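Local atomic coordinates of DUF985 domain-containing protein (Shewanella oneidensis, PDB entry 1YUD), a protein that is of unknown function but belongs to the cupin superfamily, whose members fold into a beta-barrel that in many relatives holds a small ligand or metal ion. Residues Q25-G30 / F137-F142; F64-A69 / G114-S119; E71-H76 / V129-S134. One frame throughout, in Å; residues are numbered along the deposited sequence.

Interaction 1: residues Q25-G30 / F137-F142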
ATOM      1  N   GLN A  25       9.781 -16.984  -5.358  1.00 69.32           N
ATOM      2  CA  GLN A  25       8.998 -16.995  -6.597  1.00 68.46           C
ATOM      3  C   GLN A  25       7.504 -17.186  -6.363  1.00 65.90           C
ATOM      4  O   GLN A  25       7.096 -17.912  -5.461  1.00 64.86           O
ATOM      5  CB  GLN A  25       9.506 -18.113  -7.516  1.00 70.98           C
ATOM      6  CG  GLN A  25      11.010 -18.090  -7.737  1.00 74.47           C
ATOM      7  CD  GLN A  25      11.624 -19.483  -7.768  1.00 77.83           C
ATOM      8  OE1 GLN A  25      12.853 -19.629  -7.746  1.00 79.13           O
ATOM      9  NE2 GLN A  25      10.775 -20.515  -7.819  1.00 76.94           N
ATOM     10  N   HIS A  26       6.693 -16.527  -7.183  1.00 64.86           N
ATOM     11  CA  HIS A  26       5.243 -16.641  -7.075  1.00 64.53           C
ATOM     12  C   HIS A  26       4.782 -17.498  -8.244  1.00 62.65           C
ATOM     13  O   HIS A  26       5.322 -17.389  -9.341  1.00 61.44           O
ATOM     14  CB  HIS A  26       4.578 -15.266  -7.152  1.00 66.52           C
ATOM     15  CG  HIS A  26       3.155 -15.265  -6.691  1.00 69.62           C
ATOM     16  ND1 HIS A  26       2.207 -14.399  -7.193  1.00 70.27           N
ATOM     17  CD2 HIS A  26       2.520 -16.022  -5.766  1.00 70.46           C
ATOM     18  CE1 HIS A  26       1.049 -14.626  -6.598  1.00 70.86           C
ATOM     19  NE2 HIS A  26       1.212 -15.606  -5.729  1.00 71.45           N
ATOM     20  N   VAL A  27       3.789 -18.348  -8.024  1.00 61.47           N
ATOM     21  CA  VAL A  27       3.323 -19.224  -9.090  1.00 61.79           C
ATOM     22  C   VAL A  27       2.946 -18.480 -10.358  1.00 62.44           C
ATOM     23  O   VAL A  27       3.034 -19.032 -11.455  1.00 63.37           O
ATOM     24  CB  VAL A  27       2.117 -20.070  -8.641  1.00 62.08           C
ATOM     25  CG1 VAL A  27       0.932 -19.181  -8.352  1.00 62.52           C
ATOM     26  CG2 VAL A  27       1.770 -21.079  -9.713  1.00 61.04           C
ATOM     27  N   GLU A  28       2.539 -17.225 -10.210  1.00 62.83           N
ATOM     28  CA  GLU A  28       2.127 -16.412 -11.353  1.00 62.44           C
ATOM     29  C   GLU A  28       3.308 -15.673 -11.955  1.00 60.29           C
ATOM     30  O   GLU A  28       3.165 -14.974 -12.945  1.00 60.69           O
ATOM     31  CB  GLU A  28       1.069 -15.387 -10.919  1.00 64.36           C
ATOM     32  CG  GLU A  28       1.656 -14.112 -10.284  1.00 67.04           C
ATOM     33  CD  GLU A  28       0.615 -13.231  -9.594  1.00 67.62           C
ATOM     34  OE1 GLU A  28       0.897 -12.030  -9.369  1.00 67.41           O
ATOM     35  OE2 GLU A  28      -0.478 -13.743  -9.261  1.00 68.55           O
ATOM     36  N   GLY A  29       4.474 -15.826 -11.347  1.00 59.77           N
ATOM     37  CA  GLY A  29       5.654 -15.128 -11.825  1.00 59.04           C
ATOM     38  C   GLY A  29       6.147 -14.148 -10.773  1.00 57.99           C
ATOM     39  O   GLY A  29       5.525 -13.991  -9.714  1.00 57.29           O
ATOM     40  N   GLY A  30       7.266 -13.488 -11.055  1.00 57.21           N
ATOM     41  CA  GLY A  30       7.818 -12.526 -10.115  1.00 56.11           C
ATOM     42  C   GLY A  30       8.223 -13.103  -8.768  1.00 56.04           C
ATOM     43  O   GLY A  30       8.317 -14.321  -8.591  1.00 56.30           O
ATOM     44  N   PHE A 137      -6.315 -13.306   0.828  1.00 72.75           N
ATOM     45  CA  PHE A 137      -5.983 -14.083  -0.354  1.00 73.12           C
ATOM     46  C   PHE A 137      -5.738 -15.569  -0.131  1.00 73.21           C
ATOM     47  O   PHE A 137      -4.627 -15.962   0.200  1.00 74.13           O
ATOM     48  CB  PHE A 137      -4.746 -13.507  -1.033  1.00 73.25           C
ATOM     49  CG  PHE A 137      -4.277 -14.313  -2.212  1.00 74.08           C
ATOM     50  CD1 PHE A 137      -5.078 -14.450  -3.334  1.00 74.54           C
ATOM     51  CD2 PHE A 137      -3.028 -14.926  -2.206  1.00 75.65           C
ATOM     52  CE1 PHE A 137      -4.645 -15.180  -4.434  1.00 75.47           C
ATOM     53  CE2 PHE A 137      -2.584 -15.659  -3.303  1.00 75.74           C
ATOM     54  CZ  PHE A 137      -3.397 -15.784  -4.419  1.00 76.38           C
ATOM     55  N   THR A 138      -6.765 -16.394  -0.302  1.00 73.65           N
ATOM     56  CA  THR A 138      -6.593 -17.841  -0.180  1.00 73.96           C
ATOM     57  C   THR A 138      -6.351 -18.241  -1.632  1.00 74.34           C
ATOM     58  O   THR A 138      -6.727 -17.500  -2.543  1.00 74.47           O
ATOM     59  CB  THR A 138      -7.874 -18.565   0.363  1.00 74.38           C
ATOM     60  OG1 THR A 138      -9.038 -18.135  -0.365  1.00 74.14           O
ATOM     61  CG2 THR A 138      -8.067 -18.281   1.847  1.00 73.59           C
ATOM     62  N   PHE A 139      -5.722 -19.383  -1.875  1.00 73.97           N
ATOM     63  CA  PHE A 139      -5.481 -19.766  -3.261  1.00 73.70           C
ATOM     64  C   PHE A 139      -6.731 -20.219  -4.009  1.00 74.37           C
ATOM     65  O   PHE A 139      -6.671 -20.566  -5.188  1.00 74.24           O
ATOM     66  CB  PHE A 139      -4.379 -20.815  -3.332  1.00 70.96           C
ATOM     67  CG  PHE A 139      -3.017 -20.219  -3.495  1.00 69.32           C
ATOM     68  CD1 PHE A 139      -2.561 -19.835  -4.753  1.00 68.82           C
ATOM     69  CD2 PHE A 139      -2.204 -19.991  -2.388  1.00 67.79           C
ATOM     70  CE1 PHE A 139      -1.309 -19.230  -4.910  1.00 68.73           C
ATOM     71  CE2 PHE A 139      -0.955 -19.387  -2.530  1.00 67.09           C
ATOM     72  CZ  PHE A 139      -0.506 -19.006  -3.795  1.00 67.74           C
ATOM     73  N   ASP A 140      -7.867 -20.196  -3.320  1.00 75.45           N
ATOM     74  CA  ASP A 140      -9.136 -20.571  -3.929  1.00 76.21           C
ATOM     75  C   ASP A 140      -9.597 -19.355  -4.717  1.00 76.24           C
ATOM     76  O   ASP A 140     -10.356 -19.479  -5.679  1.00 76.37           O
ATOM     77  CB  ASP A 140     -10.182 -20.878  -2.861  1.00 77.55           C
ATOM     78  CG  ASP A 140      -9.653 -21.755  -1.759  1.00 78.53           C
ATOM     79  OD1 ASP A 140      -8.690 -21.336  -1.084  1.00 79.70           O
ATOM     80  OD2 ASP A 140     -10.203 -22.858  -1.558  1.00 79.29           O
ATOM     81  N   ASP A 141      -9.139 -18.181  -4.283  1.00 75.50           N
ATOM     82  CA  ASP A 141      -9.493 -16.921  -4.923  1.00 75.15           C
ATOM     83  C   ASP A 141      -8.518 -16.575  -6.043  1.00 74.63           C
ATOM     84  O   ASP A 141      -8.541 -15.464  -6.579  1.00 75.29           O
ATOM     85  CB  ASP A 141      -9.494 -15.786  -3.898  1.00 75.89           C
ATOM     86  CG  ASP A 141     -10.348 -16.095  -2.689  1.00 77.26           C
ATOM     87  OD1 ASP A 141     -11.495 -16.558  -2.874  1.00 78.66           O
ATOM     88  OD2 ASP A 141      -9.875 -15.870  -1.556  1.00 77.01           O
ATOM     89  N   PHE A 142      -7.671 -17.534  -6.397  1.00 72.85           N
ATOM     90  CA  PHE A 142      -6.679 -17.333  -7.442  1.00 71.79           C
ATOM     91  C   PHE A 142      -7.016 -18.189  -8.660  1.00 71.78           C
ATOM     92  O   PHE A 142      -7.842 -19.098  -8.577  1.00 71.34           O
ATOM     93  CB  PHE A 142      -5.297 -17.714  -6.897  1.00 72.23           C
ATOM     94  CG  PHE A 142      -4.172 -17.488  -7.864  1.00 71.38           C
ATOM     95  CD1 PHE A 142      -3.622 -16.228  -8.026  1.00 70.64           C
ATOM     96  CD2 PHE A 142      -3.676 -18.539  -8.626  1.00 71.62           C
ATOM     97  CE1 PHE A 142      -2.595 -16.011  -8.932  1.00 70.87           C
ATOM     98  CE2 PHE A 142      -2.649 -18.335  -9.537  1.00 71.20           C
ATOM     99  CZ  PHE A 142      -2.108 -17.067  -9.688  1.00 71.76           C
TER

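Interaction 2: residues F64-A69 / G114-S119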
ATOM      1  N   PHE A  64      -1.126 -13.137 -16.751  1.00 60.35           N
ATOM      2  CA  PHE A  64      -2.565 -13.063 -16.612  1.00 59.79           C
ATOM      3  C   PHE A  64      -3.093 -14.100 -15.631  1.00 59.18           C
ATOM      4  O   PHE A  64      -2.759 -15.284 -15.724  1.00 59.40           O
ATOM      5  CB  PHE A  64      -3.225 -13.253 -17.969  1.00 60.35           C
ATOM      6  CG  PHE A  64      -3.159 -12.040 -18.844  1.00 61.79           C
ATOM      7  CD1 PHE A  64      -2.553 -12.096 -20.096  1.00 63.38           C
ATOM      8  CD2 PHE A  64      -3.730 -10.841 -18.430  1.00 61.62           C
ATOM      9  CE1 PHE A  64      -2.518 -10.973 -20.933  1.00 62.00           C
ATOM     10  CE2 PHE A  64      -3.700  -9.715 -19.252  1.00 61.30           C
ATOM     11  CZ  PHE A  64      -3.094  -9.784 -20.505  1.00 62.56           C
ATOM     12  N   HIS A  65      -3.915 -13.628 -14.695  1.00 58.10           N
ATOM     13  CA  HIS A  65      -4.534 -14.452 -13.652  1.00 55.83           C
ATOM     14  C   HIS A  65      -5.761 -13.708 -13.117  1.00 54.44           C
ATOM     15  O   HIS A  65      -5.886 -12.504 -13.285  1.00 53.94           O
ATOM     16  CB  HIS A  65      -3.534 -14.684 -12.522  1.00 55.07           C
ATOM     17  CG  HIS A  65      -2.964 -13.421 -11.956  1.00 52.64           C
ATOM     18  ND1 HIS A  65      -3.252 -12.974 -10.684  1.00 51.41           N
ATOM     19  CD2 HIS A  65      -2.146 -12.492 -12.504  1.00 52.06           C
ATOM     20  CE1 HIS A  65      -2.636 -11.825 -10.474  1.00 51.02           C
ATOM     21  NE2 HIS A  65      -1.959 -11.510 -11.563  1.00 51.49           N
ATOM     22  N   ARG A  66      -6.662 -14.417 -12.463  1.00 54.72           N
ATOM     23  CA  ARG A  66      -7.858 -13.772 -11.948  1.00 56.76           C
ATOM     24  C   ARG A  66      -8.074 -13.980 -10.452  1.00 56.94           C
ATOM     25  O   ARG A  66      -7.851 -15.066  -9.921  1.00 57.28           O
ATOM     26  CB  ARG A  66      -9.076 -14.276 -12.710  1.00 58.87           C
ATOM     27  CG  ARG A  66     -10.380 -13.687 -12.254  1.00 60.29           C
ATOM     28  CD  ARG A  66     -11.519 -14.566 -12.716  1.00 63.80           C
ATOM     29  NE  ARG A  66     -11.556 -14.716 -14.168  1.00 65.04           N
ATOM     30  CZ  ARG A  66     -12.377 -15.543 -14.805  1.00 66.27           C
ATOM     31  NH1 ARG A  66     -13.225 -16.303 -14.123  1.00 66.49           N
ATOM     32  NH2 ARG A  66     -12.363 -15.598 -16.128  1.00 67.22           N
ATOM     33  N   LEU A  67      -8.510 -12.922  -9.779  1.00 56.95           N
ATOM     34  CA  LEU A  67      -8.765 -12.968  -8.345  1.00 55.85           C
ATOM     35  C   LEU A  67     -10.254 -12.908  -8.034  1.00 54.10           C
ATOM     36  O   LEU A  67     -11.061 -12.503  -8.867  1.00 54.01           O
ATOM     37  CB  LEU A  67      -8.054 -11.807  -7.647  1.00 55.70           C
ATOM     38  CG  LEU A  67      -6.580 -11.992  -7.274  1.00 55.83           C
ATOM     39  CD1 LEU A  67      -5.889 -12.926  -8.252  1.00 53.80           C
ATOM     40  CD2 LEU A  67      -5.906 -10.621  -7.232  1.00 54.94           C
ATOM     41  N   THR A  68     -10.598 -13.316  -6.820  1.00 52.20           N
ATOM     42  CA  THR A  68     -11.974 -13.329  -6.349  1.00 48.40           C
ATOM     43  C   THR A  68     -12.243 -12.039  -5.603  1.00 45.85           C
ATOM     44  O   THR A  68     -13.384 -11.648  -5.404  1.00 46.44           O
ATOM     45  CB  THR A  68     -12.202 -14.516  -5.398  1.00 48.61           C
ATOM     46  OG1 THR A  68     -12.261 -15.727  -6.160  1.00 49.61           O
ATOM     47  CG2 THR A  68     -13.477 -14.344  -4.603  1.00 50.35           C
ATOM     48  N   ALA A  69     -11.178 -11.368  -5.197  1.00 43.78           N
ATOM     49  CA  ALA A  69     -11.322 -10.135  -4.454  1.00 42.65           C
ATOM     50  C   ALA A  69     -10.524  -9.005  -5.090  1.00 43.26           C
ATOM     51  O   ALA A  69      -9.671  -9.230  -5.945  1.00 45.11           O
ATOM     52  CB  ALA A  69     -10.881 -10.352  -3.011  1.00 39.93           C
ATOM     53  N   GLY A 114     -12.735 -10.243 -10.253  1.00 54.97           N
ATOM     54  CA  GLY A 114     -13.435 -10.874 -11.357  1.00 54.71           C
ATOM     55  C   GLY A 114     -12.852 -10.602 -12.729  1.00 55.16           C
ATOM     56  O   GLY A 114     -13.374 -11.101 -13.728  1.00 56.45           O
ATOM     57  N   CYS A 115     -11.779  -9.818 -12.792  1.00 53.79           N
ATOM     58  CA  CYS A 115     -11.166  -9.514 -14.074  1.00 53.38           C
ATOM     59  C   CYS A 115      -9.797 -10.189 -14.224  1.00 55.21           C
ATOM     60  O   CYS A 115      -9.062 -10.354 -13.239  1.00 55.29           O
ATOM     61  CB  CYS A 115     -11.007  -8.004 -14.231  1.00 51.49           C
ATOM     62  SG  CYS A 115      -9.376  -7.389 -13.774  1.00 49.39           S
ATOM     63  N   ILE A 116      -9.463 -10.575 -15.458  1.00 55.39           N
ATOM     64  CA  ILE A 116      -8.181 -11.217 -15.750  1.00 54.59           C
ATOM     65  C   ILE A 116      -7.152 -10.141 -16.064  1.00 52.09           C
ATOM     66  O   ILE A 116      -7.332  -9.357 -16.988  1.00 52.06           O
ATOM     67  CB  ILE A 116      -8.294 -12.194 -16.945  1.00 56.59           C
ATOM     68  CG1 ILE A 116      -9.219 -13.362 -16.566  1.00 57.19           C
ATOM     69  CG2 ILE A 116      -6.899 -12.713 -17.341  1.00 57.53           C
ATOM     70  CD1 ILE A 116      -9.575 -14.286 -17.729  1.00 57.26           C
ATOM     71  N   PHE A 117      -6.069 -10.119 -15.289  1.00 49.57           N
ATOM     72  CA  PHE A 117      -5.033  -9.104 -15.442  1.00 46.50           C
ATOM     73  C   PHE A 117      -3.606  -9.612 -15.220  1.00 46.86           C
ATOM     74  O   PHE A 117      -3.389 -10.693 -14.661  1.00 46.55           O
ATOM     75  CB  PHE A 117      -5.293  -7.971 -14.448  1.00 43.69           C
ATOM     76  CG  PHE A 117      -5.190  -8.397 -13.001  1.00 38.93           C
ATOM     77  CD1 PHE A 117      -6.100  -9.297 -12.454  1.00 35.79           C
ATOM     78  CD2 PHE A 117      -4.175  -7.901 -12.191  1.00 35.25           C
ATOM     79  CE1 PHE A 117      -6.001  -9.698 -11.117  1.00 35.47           C
ATOM     80  CE2 PHE A 117      -4.070  -8.294 -10.860  1.00 35.27           C
ATOM     81  CZ  PHE A 117      -4.983  -9.194 -10.322  1.00 34.00           C
ATOM     82  N   GLY A 118      -2.649  -8.787 -15.643  1.00 45.12           N
ATOM     83  CA  GLY A 118      -1.241  -9.092 -15.511  1.00 44.36           C
ATOM     84  C   GLY A 118      -0.472  -7.787 -15.568  1.00 46.02           C
ATOM     85  O   GLY A 118      -1.064  -6.728 -15.741  1.00 46.87           O
ATOM     86  N   SER A 119       0.845  -7.835 -15.426  1.00 46.92           N
ATOM     87  CA  SER A 119       1.615  -6.609 -15.468  1.00 47.56           C
ATOM     88  C   SER A 119       3.073  -6.820 -15.846  1.00 50.56           C
ATOM     89  O   SER A 119       3.675  -7.846 -15.542  1.00 50.22           O
ATOM     90  CB  SER A 119       1.546  -5.907 -14.117  1.00 44.42           C
ATOM     91  OG  SER A 119       2.371  -4.750 -14.102  1.00 44.29           O
TER

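Interaction 3: residues E71-H76 / V129-S134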
ATOM      1  N   GLU A  71      -7.807  -5.900  -5.355  1.00 41.79           N
ATOM      2  CA  GLU A  71      -6.433  -5.869  -4.929  1.00 42.02           C
ATOM      3  C   GLU A  71      -5.904  -4.464  -5.073  1.00 42.02           C
ATOM      4  O   GLU A  71      -5.966  -3.871  -6.140  1.00 45.21           O
ATOM      5  CB  GLU A  71      -5.604  -6.837  -5.767  1.00 42.50           C
ATOM      6  CG  GLU A  71      -4.249  -7.163  -5.178  1.00 46.29           C
ATOM      7  CD  GLU A  71      -3.487  -8.172  -6.017  1.00 50.47           C
ATOM      8  OE1 GLU A  71      -2.843  -7.779  -7.016  1.00 51.79           O
ATOM      9  OE2 GLU A  71      -3.552  -9.372  -5.685  1.00 52.68           O
HETATM   10  N   MSE A  72      -5.400  -3.903  -3.992  1.00 40.62           N
HETATM   11  CA  MSE A  72      -4.864  -2.580  -4.107  1.00 41.34           C
HETATM   12  C   MSE A  72      -3.389  -2.712  -4.458  1.00 41.23           C
HETATM   13  O   MSE A  72      -2.732  -3.688  -4.094  1.00 42.09           O
HETATM   14  CB  MSE A  72      -5.086  -1.809  -2.804  1.00 45.27           C
HETATM   15  CG  MSE A  72      -6.477  -1.151  -2.722  1.00 46.68           C
HETATM   16 SE   MSE A  72      -6.730   0.301  -4.009  1.00 54.98          SE
HETATM   17  CE  MSE A  72      -5.412   1.527  -3.291  1.00 45.69           C
ATOM     18  N   TRP A  73      -2.873  -1.750  -5.205  1.00 39.98           N
ATOM     19  CA  TRP A  73      -1.482  -1.784  -5.588  1.00 39.16           C
ATOM     20  C   TRP A  73      -0.797  -0.523  -5.124  1.00 38.81           C
ATOM     21  O   TRP A  73      -1.216   0.581  -5.462  1.00 40.19           O
ATOM     22  CB  TRP A  73      -1.353  -1.921  -7.104  1.00 39.95           C
ATOM     23  CG  TRP A  73      -1.578  -3.326  -7.605  1.00 43.48           C
ATOM     24  CD1 TRP A  73      -2.684  -4.101  -7.401  1.00 44.34           C
ATOM     25  CD2 TRP A  73      -0.683  -4.109  -8.414  1.00 42.99           C
ATOM     26  NE1 TRP A  73      -2.536  -5.317  -8.035  1.00 44.47           N
ATOM     27  CE2 TRP A  73      -1.316  -5.348  -8.664  1.00 43.65           C
ATOM     28  CE3 TRP A  73       0.593  -3.881  -8.953  1.00 43.08           C
ATOM     29  CZ2 TRP A  73      -0.721  -6.358  -9.432  1.00 42.96           C
ATOM     30  CZ3 TRP A  73       1.184  -4.882  -9.719  1.00 43.34           C
ATOM     31  CH2 TRP A  73       0.523  -6.108  -9.951  1.00 43.18           C
ATOM     32  N   TYR A  74       0.258  -0.681  -4.340  1.00 37.00           N
ATOM     33  CA  TYR A  74       1.002   0.472  -3.857  1.00 35.92           C
ATOM     34  C   TYR A  74       2.343   0.447  -4.575  1.00 36.83           C
ATOM     35  O   TYR A  74       2.756  -0.591  -5.089  1.00 39.47           O
ATOM     36  CB  TYR A  74       1.169   0.363  -2.337  1.00 33.52           C
ATOM     37  CG  TYR A  74      -0.170   0.345  -1.630  1.00 29.19           C
ATOM     38  CD1 TYR A  74      -0.798   1.531  -1.262  1.00 25.13           C
ATOM     39  CD2 TYR A  74      -0.851  -0.848  -1.429  1.00 25.30           C
ATOM     40  CE1 TYR A  74      -2.073   1.528  -0.721  1.00 24.55           C
ATOM     41  CE2 TYR A  74      -2.128  -0.861  -0.898  1.00 25.42           C
ATOM     42  CZ  TYR A  74      -2.737   0.333  -0.552  1.00 25.36           C
ATOM     43  OH  TYR A  74      -4.043   0.343  -0.116  1.00 24.38           O
ATOM     44  N   PHE A  75       3.023   1.578  -4.629  1.00 36.17           N
ATOM     45  CA  PHE A  75       4.305   1.627  -5.304  1.00 35.81           C
ATOM     46  C   PHE A  75       5.408   2.019  -4.332  1.00 36.38           C
ATOM     47  O   PHE A  75       5.398   3.125  -3.773  1.00 35.36           O
ATOM     48  CB  PHE A  75       4.259   2.637  -6.451  1.00 34.60           C
ATOM     49  CG  PHE A  75       5.490   2.643  -7.293  1.00 33.97           C
ATOM     50  CD1 PHE A  75       5.654   1.700  -8.309  1.00 36.46           C
ATOM     51  CD2 PHE A  75       6.505   3.566  -7.057  1.00 33.47           C
ATOM     52  CE1 PHE A  75       6.826   1.674  -9.094  1.00 35.22           C
ATOM     53  CE2 PHE A  75       7.678   3.555  -7.822  1.00 34.76           C
ATOM     54  CZ  PHE A  75       7.837   2.603  -8.849  1.00 34.71           C
ATOM     55  N   HIS A  76       6.374   1.127  -4.151  1.00 37.23           N
ATOM     56  CA  HIS A  76       7.483   1.403  -3.243  1.00 39.18           C
ATOM     57  C   HIS A  76       8.676   2.032  -3.940  1.00 40.57           C
ATOM     58  O   HIS A  76       9.151   3.107  -3.541  1.00 41.18           O
ATOM     59  CB  HIS A  76       7.926   0.126  -2.553  1.00 36.76           C
ATOM     60  CG  HIS A  76       6.852  -0.511  -1.736  1.00 35.30           C
ATOM     61  ND1 HIS A  76       6.259   0.127  -0.670  1.00 33.19           N
ATOM     62  CD2 HIS A  76       6.298  -1.747  -1.795  1.00 35.08           C
ATOM     63  CE1 HIS A  76       5.391  -0.692  -0.101  1.00 35.63           C
ATOM     64  NE2 HIS A  76       5.396  -1.835  -0.761  1.00 32.47           N
ATOM     65  N   VAL A 129       6.656  -3.717  -5.211  1.00 43.46           N
ATOM     66  CA  VAL A 129       5.270  -3.302  -5.214  1.00 41.64           C
ATOM     67  C   VAL A 129       4.487  -3.860  -4.033  1.00 43.08           C
ATOM     68  O   VAL A 129       4.754  -4.968  -3.555  1.00 42.52           O
ATOM     69  CB  VAL A 129       4.620  -3.764  -6.537  1.00 39.73           C
ATOM     70  CG1 VAL A 129       3.304  -4.467  -6.291  1.00 35.51           C
ATOM     71  CG2 VAL A 129       4.474  -2.590  -7.458  1.00 40.37           C
ATOM     72  N   GLY A 130       3.513  -3.083  -3.565  1.00 43.11           N
ATOM     73  CA  GLY A 130       2.690  -3.540  -2.463  1.00 42.46           C
ATOM     74  C   GLY A 130       1.346  -3.987  -2.995  1.00 42.16           C
ATOM     75  O   GLY A 130       0.714  -3.269  -3.765  1.00 43.34           O
ATOM     76  N   CYS A 131       0.912  -5.176  -2.602  1.00 41.71           N
ATOM     77  CA  CYS A 131      -0.369  -5.685  -3.045  1.00 43.02           C
ATOM     78  C   CYS A 131      -1.226  -6.121  -1.866  1.00 44.24           C
ATOM     79  O   CYS A 131      -0.854  -6.992  -1.079  1.00 43.45           O
ATOM     80  CB  CYS A 131      -0.181  -6.843  -4.033  1.00 43.37           C
ATOM     81  SG  CYS A 131       0.390  -6.321  -5.685  1.00 45.99           S
HETATM   82  N   MSE A 132      -2.390  -5.492  -1.772  1.00 46.93           N
HETATM   83  CA  MSE A 132      -3.354  -5.734  -0.710  1.00 48.57           C
HETATM   84  C   MSE A 132      -4.679  -6.211  -1.304  1.00 49.61           C
HETATM   85  O   MSE A 132      -5.367  -5.444  -1.972  1.00 49.28           O
HETATM   86  CB  MSE A 132      -3.544  -4.421   0.072  1.00 50.36           C
HETATM   87  CG  MSE A 132      -4.427  -4.464   1.321  1.00 52.61           C
HETATM   88 SE   MSE A 132      -6.344  -4.524   0.985  1.00 58.41          SE
HETATM   89  CE  MSE A 132      -6.698  -6.223   1.809  1.00 54.71           C
ATOM     90  N   VAL A 133      -5.013  -7.484  -1.087  1.00 52.06           N
ATOM     91  CA  VAL A 133      -6.274  -8.066  -1.567  1.00 55.43           C
ATOM     92  C   VAL A 133      -7.145  -8.151  -0.326  1.00 58.76           C
ATOM     93  O   VAL A 133      -6.717  -8.709   0.674  1.00 59.07           O
ATOM     94  CB  VAL A 133      -6.073  -9.474  -2.146  1.00 53.77           C
ATOM     95  CG1 VAL A 133      -5.181 -10.274  -1.257  1.00 54.55           C
ATOM     96  CG2 VAL A 133      -7.401 -10.162  -2.279  1.00 53.36           C
ATOM     97  N   SER A 134      -8.362  -7.614  -0.389  1.00 63.68           N
ATOM     98  CA  SER A 134      -9.223  -7.551   0.788  1.00 66.44           C
ATOM     99  C   SER A 134      -9.625  -8.826   1.483  1.00 68.92           C
ATOM    100  O   SER A 134      -9.042  -9.172   2.513  1.00 71.56           O
ATOM    101  CB  SER A 134     -10.469  -6.722   0.511  1.00 67.00           C
ATOM    102  OG  SER A 134     -10.931  -6.172   1.731  1.00 65.99           O
TER

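Interaction 1: residues Q25-G30 / F137-F142
Phe142 and Val27 open the apolar part of this contact, in which two loops meet through side chains alone, with no hydrogen bond between them. The methyl CG1 of Val27 comes from the opposite direction to Phe142 and lies 3.9 Å from Phe142 CE2. The same methyl also touches the edge of the Phe139 ring, 4.1 Å from Phe139 CE1, so one branch of the valine is shared by two phenylalanines. That branch stands between the valine's own backbone N and carbonyl carbon (chi1 65°), a rotation that sends CG1 across the gap.

Polar groups take part as well. The carboxylate of Glu28 reaches the rim of Phe142 nearly flat with it, the two planes 20° apart, and Glu28 OE2 faces Phe142 CE1. On the glutamate's near side, Glu28 CB packs 3.8 Å from Phe142 CZ. The His26 ring presents its edge to Phe139 CZ, which lies 4.3 Å from His26 NE2.

Backbone bonds shape each side separately. A type I turn from His26 to Gly29, closed by Gly29 N to His26 O at 2.7 Å, presents Val27 and Glu28 together. Opposite them, Thr138 OG1 is bonded to Asp141 OD2 at 2.7 Å, within the loop that carries Phe139 and Phe142; Asp141 also forms a salt bridge with Arg46. Segment 25-30 is tied to strand 62-66 by Glu28 O, hydrogen-bonded to His63 ND1.

The Glu28 carboxylate lies at the rim of Phe142, near its plane, where ring hydrogens carry a slight positive charge; such a placement is consistent with a weak attraction. The contact thus illustrates how two loops at the surface of a cupin domain can be joined by aromatic rings, a methyl and one acid, each loop being shaped by its own bonds.

Interaction 2: residues F64-A69 / G114-S119
Strand 64-66 and strand 116-119 run antiparallel with their directions 137° apart, and the hydrogen-bonded pair His65–Phe117 joins them through His65 N to Phe117 O (3.0 Å) and Phe117 N to His65 O (3.1 Å). Beyond the strands a further bond, Gly114 N to Leu67 O at 3.1 Å, holds the two segments together.

On one face of the sheet the rings of His65 and Phe117 meet obliquely, centroids 4.4 Å apart and planes at 42°. Phe117 turns CG between its own backbone N and carbonyl carbon (chi1 64°), which places the ring where Leu67 can reach it: the Leu67 side chain crosses that of Phe117 at about a right angle, and its CD2 touches the ring edge, 3.5 Å from Phe117 CZ. The ring of Phe142 meets His65 as well.

Across the sheet, Ile116 packs between two neighbours. Its CG2 lies 3.8 Å from Phe64 CB, while its CG1 and CD1 lie along the edge of the Arg66 guanidinium, with Arg66 NE 3.6 Å from Ile116 CG1. Replacing Arg66 with an alanine would remove this flank and is likely to leave the outer end of Ile116 more open to water.

Main-chain bonds therefore set the alignment of these two barrel strands, while aromatic and aliphatic groups pack one face and the partly exposed arginine shelters an isoleucine on the other.

Interaction 3: residues E71-H76 / V129-S134
Trp73 and Cys131 each turn the first side-chain group back beside their own backbone N (chi1 -78° and -73°), and because they face each other as a non-hydrogen-bonded pair on the same side of the sheet, the sulfur comes to lie over the indole. Cys131 SG sits 3.7 Å from the centroid of the five-membered ring and only 16° off its normal, a sulfur-aromatic contact over the face. Nearby, Val129 CG1 touches the six-membered ring, 3.8 Å from Trp73 CE3. The extended Glu71 side chain lies on the same face of the sheet as Trp73 and Cys131, and its OE1 takes a weak hydrogen bond from Trp73 NE1.

The opposite face carries Met72, Tyr74 and Met132, the methionines being selenomethionine. Tyr74 and Met132 lie side by side and point the same way, Met132 CB meeting the tyrosine ring at its edge, 4.0 Å from Tyr74 CE2. Gly130 has no side chain, and the His76 ring lies against its backbone, with His76 CD2 3.6 Å from Gly130 N.

Two hydrogen-bonded pairs, Tyr74–Gly130 and Met72–Met132, join the strands, the first through Tyr74 N to Gly130 O at 2.7 Å and Gly130 N to Tyr74 O at 3.0 Å. Tyr74 stacks on Tyr74 of the second subunit, its OH bonded to Ser51 of that subunit, while His76 ND1 is bonded to Phe75 O of the same neighbour.

Chemically the contact divides its work: Trp73 and Val129 pack against strand 81-86 of the other sheet, with Cys131 beside them, whereas Tyr74 and Met132 on the opposite face, together with His76, meet the second subunit.

Interactions 2 and 3 are buried and pair strands, whereas interaction 1 lies at the surface and joins loops without a single hydrogen bond across. The strand pairs belong to the two facing sheets of the cupin barrel: 64-69 with 114-119 in one, 71-76 with 129-134 in the other. They meet inside, where Phe117 approaches Trp73 and Glu71. Interaction 1 borders interaction 2, since Phe142 and Glu28 both reach His65, but adjoins interaction 3 only through chain continuity. Chemistry follows place: aromatic rings and an acid at the loops, one partly exposed arginine in interaction 2, and in interaction 3 a cysteine sulfur over an indole in the interior, backed by contacts with the second subunit.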